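Local atomic coordinates of mitochondrial edited mRNA stability factor 1 (PDB entry 6NL1), a protein that probably processes the 5' ends of mitochondrial mRNAs in Trypanosoma brucei, is named for stabilising edited transcripts, has a nudix-type fold and can bind GDP. Residues 105-110 / 169-174; 201-206 / 253-258. One frame throughout, in Å; residues are numbered along the deposited sequence.

Contact 1 (105-110 with 169-174) and contact 2 (201-206 with 253-258) lie on opposite sides of the chain's centre, about 30 Å apart between centres and about 16 Å between nearest atoms, and they do not touch. They follow one another in the sequence: contact 1 joins two strands of the four-stranded antiparallel sheet, and contact 2 sets a helix against the mixed sheet of the nudix fold. Contact 2 contributes R202 to the GDP site, seen occupied in another structure of this protein, whereas contact 1 only lies near it. V288, another residue of the site, has its side chain about 9 Å from those of A108 and V201.

Contact 1: 105-110 / 169-174; sequences QTKAAL and DVDITV
K107 and D171 run side by side in the same direction, and K107 NZ closes a salt bridge to D171 OD1 at 2.8 Å, meeting that oxygen from above the carboxylate plane, 42° out of it. A bend at chi2 (-76°) in the lysine chain turns its end back towards D171 and D169 O, although its CB starts away from them; D171 OD2 is taken by Y164. Water 2 links the ammonium to D169 O, and water 1 lies within hydrogen-bonding distance of D171 OD1 and Q105 OE1. The Q105 side chain crosses that of T173 obliquely, its NE2 reaching T173 OG1 at 2.6 Å with the acceptor nearly in the amide plane; T138 holds OE1 and the same hydroxyl. Q105 and T173 share one face of an antiparallel sheet, and T106 and I172, its hydrogen-bonded pair, point to the other: T106 N to I172 O is 2.8 Å, and I172 N to T106 O is 2.9 Å. On that second face T106 CG2 has V174 CG2 4.1 Å away. Past the strand end, where K107 is the N-cap of helix 108-111, A108 N bonds V170 O at 2.8 Å, and A108 CB rests 3.8 Å from I172 CG1.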
loop_
_atom_site.group_PDB
_atom_site.type_symbol
_atom_site.label_atom_id
_atom_site.label_comp_id
_atom_site.label_asym_id
_atom_site.label_seq_id
_atom_site.Cartn_x
_atom_site.Cartn_y
_atom_site.Cartn_z
ATOM N N GLN A 105 -23.669 4.058 -0.921
ATOM C CA GLN A 105 -23.757 3.606 0.473
ATOM C C GLN A 105 -23.355 2.141 0.560
ATOM O O GLN A 105 -24.056 1.273 0.054
ATOM C CB GLN A 105 -25.178 3.803 1.022
ATOM C CG GLN A 105 -25.321 3.464 2.516
ATOM C CD GLN A 105 -24.275 4.173 3.384
ATOM O OE1 GLN A 105 -23.612 3.557 4.229
ATOM N NE2 GLN A 105 -24.125 5.469 3.174
ATOM N N THR A 106 -22.232 1.856 1.205
ATOM C CA THR A 106 -21.669 0.516 1.107
ATOM C C THR A 106 -20.937 0.087 2.387
ATOM O O THR A 106 -21.175 0.646 3.465
ATOM C CB THR A 106 -20.748 0.416 -0.156
ATOM O OG1 THR A 106 -20.349 -0.942 -0.385
ATOM C CG2 THR A 106 -19.503 1.315 -0.016
ATOM N N LYS A 107 -20.055 -0.903 2.264
ATOM C CA LYS A 107 -19.227 -1.373 3.378
ATOM C C LYS A 107 -17.752 -1.252 3.029
ATOM O O LYS A 107 -17.389 -1.260 1.857
ATOM C CB LYS A 107 -19.527 -2.850 3.669
ATOM C CG LYS A 107 -20.993 -3.168 3.895
ATOM C CD LYS A 107 -21.450 -2.719 5.265
ATOM C CE LYS A 107 -22.820 -3.301 5.602
ATOM N NZ LYS A 107 -23.267 -2.859 6.960
ATOM N N ALA A 108 -16.896 -1.183 4.044
ATOM C CA ALA A 108 -15.464 -1.024 3.808
ATOM C C ALA A 108 -14.890 -2.170 2.973
ATOM O O ALA A 108 -13.909 -1.994 2.247
ATOM C CB ALA A 108 -14.714 -0.875 5.126
ATOM N N ALA A 109 -15.505 -3.341 3.072
ATOM C CA ALA A 109 -15.059 -4.495 2.300
ATOM C C ALA A 109 -15.007 -4.149 0.810
ATOM O O ALA A 109 -14.104 -4.576 0.103
ATOM C CB ALA A 109 -15.980 -5.689 2.545
ATOM N N LEU A 110 -15.965 -3.352 0.345
ATOM C CA LEU A 110 -15.996 -2.940 -1.057
ATOM C C LEU A 110 -15.341 -1.572 -1.278
ATOM O O LEU A 110 -14.591 -1.383 -2.231
ATOM C CB LEU A 110 -17.440 -2.947 -1.583
ATOM C CG LEU A 110 -18.160 -4.304 -1.463
ATOM C CD1 LEU A 110 -19.546 -4.272 -2.085
ATOM C CD2 LEU A 110 -17.325 -5.417 -2.090
ATOM N N ASP A 169 -17.065 -4.967 7.991
ATOM C CA ASP A 169 -18.460 -4.626 8.284
ATOM C C ASP A 169 -18.715 -3.123 8.388
ATOM O O ASP A 169 -19.867 -2.679 8.402
ATOM C CB ASP A 169 -18.923 -5.310 9.578
ATOM C CG ASP A 169 -18.755 -6.819 9.529
ATOM O OD1 ASP A 169 -17.999 -7.363 10.365
ATOM O OD2 ASP A 169 -19.375 -7.455 8.649
ATOM N N VAL A 170 -17.648 -2.339 8.489
ATOM C CA VAL A 170 -17.808 -0.894 8.658
ATOM C C VAL A 170 -18.631 -0.264 7.528
ATOM O O VAL A 170 -18.332 -0.447 6.345
ATOM C CB VAL A 170 -16.441 -0.199 8.821
ATOM C CG1 VAL A 170 -16.612 1.316 8.874
ATOM C CG2 VAL A 170 -15.746 -0.730 10.103
ATOM N N ASP A 171 -19.694 0.443 7.896
ATOM C CA ASP A 171 -20.486 1.191 6.922
ATOM C C ASP A 171 -19.702 2.382 6.372
ATOM O O ASP A 171 -19.169 3.195 7.131
ATOM C CB ASP A 171 -21.785 1.689 7.546
ATOM C CG ASP A 171 -22.695 0.558 7.960
ATOM O OD1 ASP A 171 -23.334 -0.035 7.067
ATOM O OD2 ASP A 171 -22.767 0.257 9.171
ATOM N N ILE A 172 -19.651 2.483 5.049
ATOM C CA ILE A 172 -18.913 3.546 4.385
ATOM C C ILE A 172 -19.798 4.248 3.364
ATOM O O ILE A 172 -20.497 3.597 2.584
ATOM C CB ILE A 172 -17.645 3.015 3.675
ATOM C CG1 ILE A 172 -16.705 2.335 4.687
ATOM C CG2 ILE A 172 -16.912 4.167 2.934
ATOM C CD1 ILE A 172 -16.028 3.308 5.691
ATOM N N THR A 173 -19.790 5.576 3.392
ATOM C CA THR A 173 -20.477 6.351 2.366
ATOM C C THR A 173 -19.428 6.909 1.415
ATOM O O THR A 173 -18.498 7.601 1.842
ATOM C CB THR A 173 -21.286 7.515 2.972
ATOM O OG1 THR A 173 -22.152 7.011 3.994
ATOM C CG2 THR A 173 -22.119 8.204 1.898
ATOM N N VAL A 174 -19.574 6.599 0.132
ATOM C CA VAL A 174 -18.645 7.063 -0.890
ATOM C C VAL A 174 -19.306 8.146 -1.729
ATOM O O VAL A 174 -20.423 7.967 -2.203
ATOM C CB VAL A 174 -18.214 5.903 -1.811
ATOM C CG1 VAL A 174 -17.295 6.399 -2.923
ATOM C CG2 VAL A 174 -17.559 4.791 -0.999
HETATM O O HOH W 1 -23.760 0.758 4.646
HETATM O O HOH W 2 -22.284 -4.147 8.862
#

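Contact 2: 201-206 / 253-258. With SO4 (sulfate ion), chain B.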
loop_
_atom_site.group_PDB
_atom_site.type_symbol
_atom_site.label_atom_id
_atom_site.label_comp_id
_atom_site.label_asym_id
_atom_site.label_seq_id
_atom_site.Cartn_x
_atom_site.Cartn_y
_atom_site.Cartn_z
ATOM N N VAL A 201 1.322 -5.437 -3.038
ATOM C CA VAL A 201 2.166 -6.574 -3.361
ATOM C C VAL A 201 3.570 -6.331 -2.850
ATOM O O VAL A 201 4.045 -5.191 -2.825
ATOM C CB VAL A 201 2.226 -6.857 -4.893
ATOM C CG1 VAL A 201 0.869 -7.306 -5.387
ATOM C CG2 VAL A 201 2.743 -5.616 -5.680
ATOM N N ARG A 202 4.221 -7.406 -2.427
ATOM C CA ARG A 202 5.607 -7.336 -2.003
ATOM C C ARG A 202 6.338 -8.469 -2.717
ATOM O O ARG A 202 5.925 -9.623 -2.654
ATOM C CB ARG A 202 5.725 -7.470 -0.482
ATOM C CG ARG A 202 5.115 -6.324 0.318
ATOM C CD ARG A 202 5.824 -4.981 0.035
ATOM N NE ARG A 202 5.251 -3.908 0.851
ATOM C CZ ARG A 202 4.274 -3.093 0.452
ATOM N NH1 ARG A 202 3.743 -3.214 -0.761
ATOM N NH2 ARG A 202 3.825 -2.150 1.267
ATOM N N LEU A 203 7.392 -8.128 -3.443
ATOM C CA LEU A 203 8.205 -9.135 -4.099
ATOM C C LEU A 203 9.487 -9.247 -3.299
ATOM O O LEU A 203 10.393 -8.431 -3.448
ATOM C CB LEU A 203 8.497 -8.769 -5.566
ATOM C CG LEU A 203 8.644 -9.966 -6.519
ATOM C CD1 LEU A 203 8.921 -9.534 -7.968
ATOM C CD2 LEU A 203 9.724 -10.921 -6.031
ATOM N N GLY A 204 9.541 -10.250 -2.431
ATOM C CA GLY A 204 10.708 -10.498 -1.613
ATOM C C GLY A 204 11.870 -11.066 -2.416
ATOM O O GLY A 204 11.991 -12.281 -2.617
ATOM N N ILE A 205 12.725 -10.167 -2.885
ATOM C CA ILE A 205 13.976 -10.540 -3.513
ATOM C C ILE A 205 14.944 -10.980 -2.427
ATOM O O ILE A 205 15.091 -10.293 -1.414
ATOM C CB ILE A 205 14.559 -9.337 -4.277
ATOM C CG1 ILE A 205 13.719 -9.060 -5.521
ATOM C CG2 ILE A 205 15.977 -9.606 -4.692
ATOM C CD1 ILE A 205 13.866 -10.124 -6.593
ATOM N N PHE A 206 15.578 -12.134 -2.617
ATOM C CA PHE A 206 16.524 -12.635 -1.620
ATOM C C PHE A 206 17.778 -13.206 -2.274
ATOM O O PHE A 206 17.767 -13.612 -3.436
ATOM C CB PHE A 206 15.872 -13.678 -0.685
ATOM C CG PHE A 206 15.607 -15.026 -1.343
ATOM C CD1 PHE A 206 14.390 -15.288 -1.971
ATOM C CD2 PHE A 206 16.573 -16.027 -1.329
ATOM C CE1 PHE A 206 14.141 -16.527 -2.576
ATOM C CE2 PHE A 206 16.332 -17.270 -1.926
ATOM C CZ PHE A 206 15.120 -17.517 -2.556
ATOM N N ALA A 253 2.077 -7.139 -11.212
ATOM C CA ALA A 253 2.246 -5.953 -10.375
ATOM C C ALA A 253 3.499 -6.070 -9.498
ATOM O O ALA A 253 4.246 -5.102 -9.340
ATOM C CB ALA A 253 1.003 -5.720 -9.517
ATOM N N ALA A 254 3.733 -7.256 -8.933
ATOM C CA ALA A 254 4.933 -7.468 -8.119
ATOM C C ALA A 254 6.192 -7.210 -8.946
ATOM O O ALA A 254 7.118 -6.543 -8.499
ATOM C CB ALA A 254 4.961 -8.882 -7.538
ATOM N N ILE A 255 6.214 -7.751 -10.157
ATOM C CA ILE A 255 7.385 -7.625 -11.015
ATOM C C ILE A 255 7.605 -6.179 -11.460
ATOM O O ILE A 255 8.728 -5.679 -11.429
ATOM C CB ILE A 255 7.292 -8.574 -12.231
ATOM C CG1 ILE A 255 7.353 -10.037 -11.760
ATOM C CG2 ILE A 255 8.404 -8.282 -13.237
ATOM C CD1 ILE A 255 7.070 -11.055 -12.857
ATOM N N ARG A 256 6.527 -5.506 -11.852
ATOM C CA ARG A 256 6.608 -4.117 -12.298
ATOM C C ARG A 256 7.091 -3.206 -11.172
ATOM O O ARG A 256 7.971 -2.369 -11.368
ATOM C CB ARG A 256 5.239 -3.632 -12.799
ATOM C CG ARG A 256 5.179 -2.119 -13.111
ATOM C CD ARG A 256 3.764 -1.666 -13.535
ATOM N NE ARG A 256 2.757 -1.975 -12.516
ATOM C CZ ARG A 256 2.507 -1.216 -11.450
ATOM N NH1 ARG A 256 3.176 -0.084 -11.249
ATOM N NH2 ARG A 256 1.583 -1.585 -10.579
ATOM N N THR A 257 6.515 -3.370 -9.987
ATOM C CA THR A 257 6.818 -2.454 -8.894
ATOM C C THR A 257 8.141 -2.771 -8.209
ATOM O O THR A 257 8.723 -1.901 -7.578
ATOM C CB THR A 257 5.656 -2.350 -7.870
ATOM O OG1 THR A 257 5.385 -3.632 -7.297
ATOM C CG2 THR A 257 4.393 -1.828 -8.566
ATOM N N LEU A 258 8.615 -4.013 -8.330
ATOM C CA LEU A 258 9.989 -4.321 -7.935
ATOM C C LEU A 258 10.936 -3.450 -8.759
ATOM O O LEU A 258 11.847 -2.818 -8.220
ATOM C CB LEU A 258 10.335 -5.791 -8.182
ATOM C CG LEU A 258 11.840 -6.102 -8.149
ATOM C CD1 LEU A 258 12.422 -5.876 -6.744
ATOM C CD2 LEU A 258 12.106 -7.526 -8.599
HETATM S S SO4 B . 6.495 -5.537 4.134
HETATM O O1 SO4 B . 7.259 -4.970 3.032
HETATM O O2 SO4 B . 5.230 -4.809 4.208
HETATM O O3 SO4 B . 6.245 -6.962 3.952
HETATM O O4 SO4 B . 7.245 -5.377 5.378
#
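L203 and A254 form the closest CA pair across the two segments, at 5.4 Å, where strand 200-207 passes helix 250-262. The short segments cross at -70°. Because side chains alternate along the extended strand, V201, L203 and I205 all face the helix. L203 CD1 lies 3.5 Å from A254 O and also touches L258 CD2 and I255 CG1, while L203 CG packs against the A254 methyl. The leucine reaches this spot with chi1 at -148°, away from a standard staggered value. I205 and L258 cross at about a right angle, and I205 CG1 comes to 3.6 Å from L258 CD1. At the other end, V201 CG2 occupies the position between its backbone N and carbonyl carbon, which directs it to the helix backbone at A254 CA and to T257 OG1, 3.7 Å away. That hydroxyl is held within the helix: T257 OG1 donates to A253 O at 2.8 Å, reaching it from the face opposite T257 N, and it also bonds K242.

R202 leaves the other side of the strand. Bent at chi2, it turns back so that NH1 donates to V201 O at 2.9 Å, a bond lying almost in the guanidinium plane and tending to fix its rotation. A sulfate ion, probably from the crystallisation liquor, sits at the guanidinium edge; its O1 is 3.1 Å from R202 NE in a weak bond, and Y292 and L239 also bind the ion.

No hydrogen bond links segments 201-206 and 253-258, so their packing is essentially apolar, whereas the opposite side of the strand presents a cationic group to an anion. R202 and Y292 both belong to the GDP site, so the sulfate may mark where a nucleotide phosphate could bind.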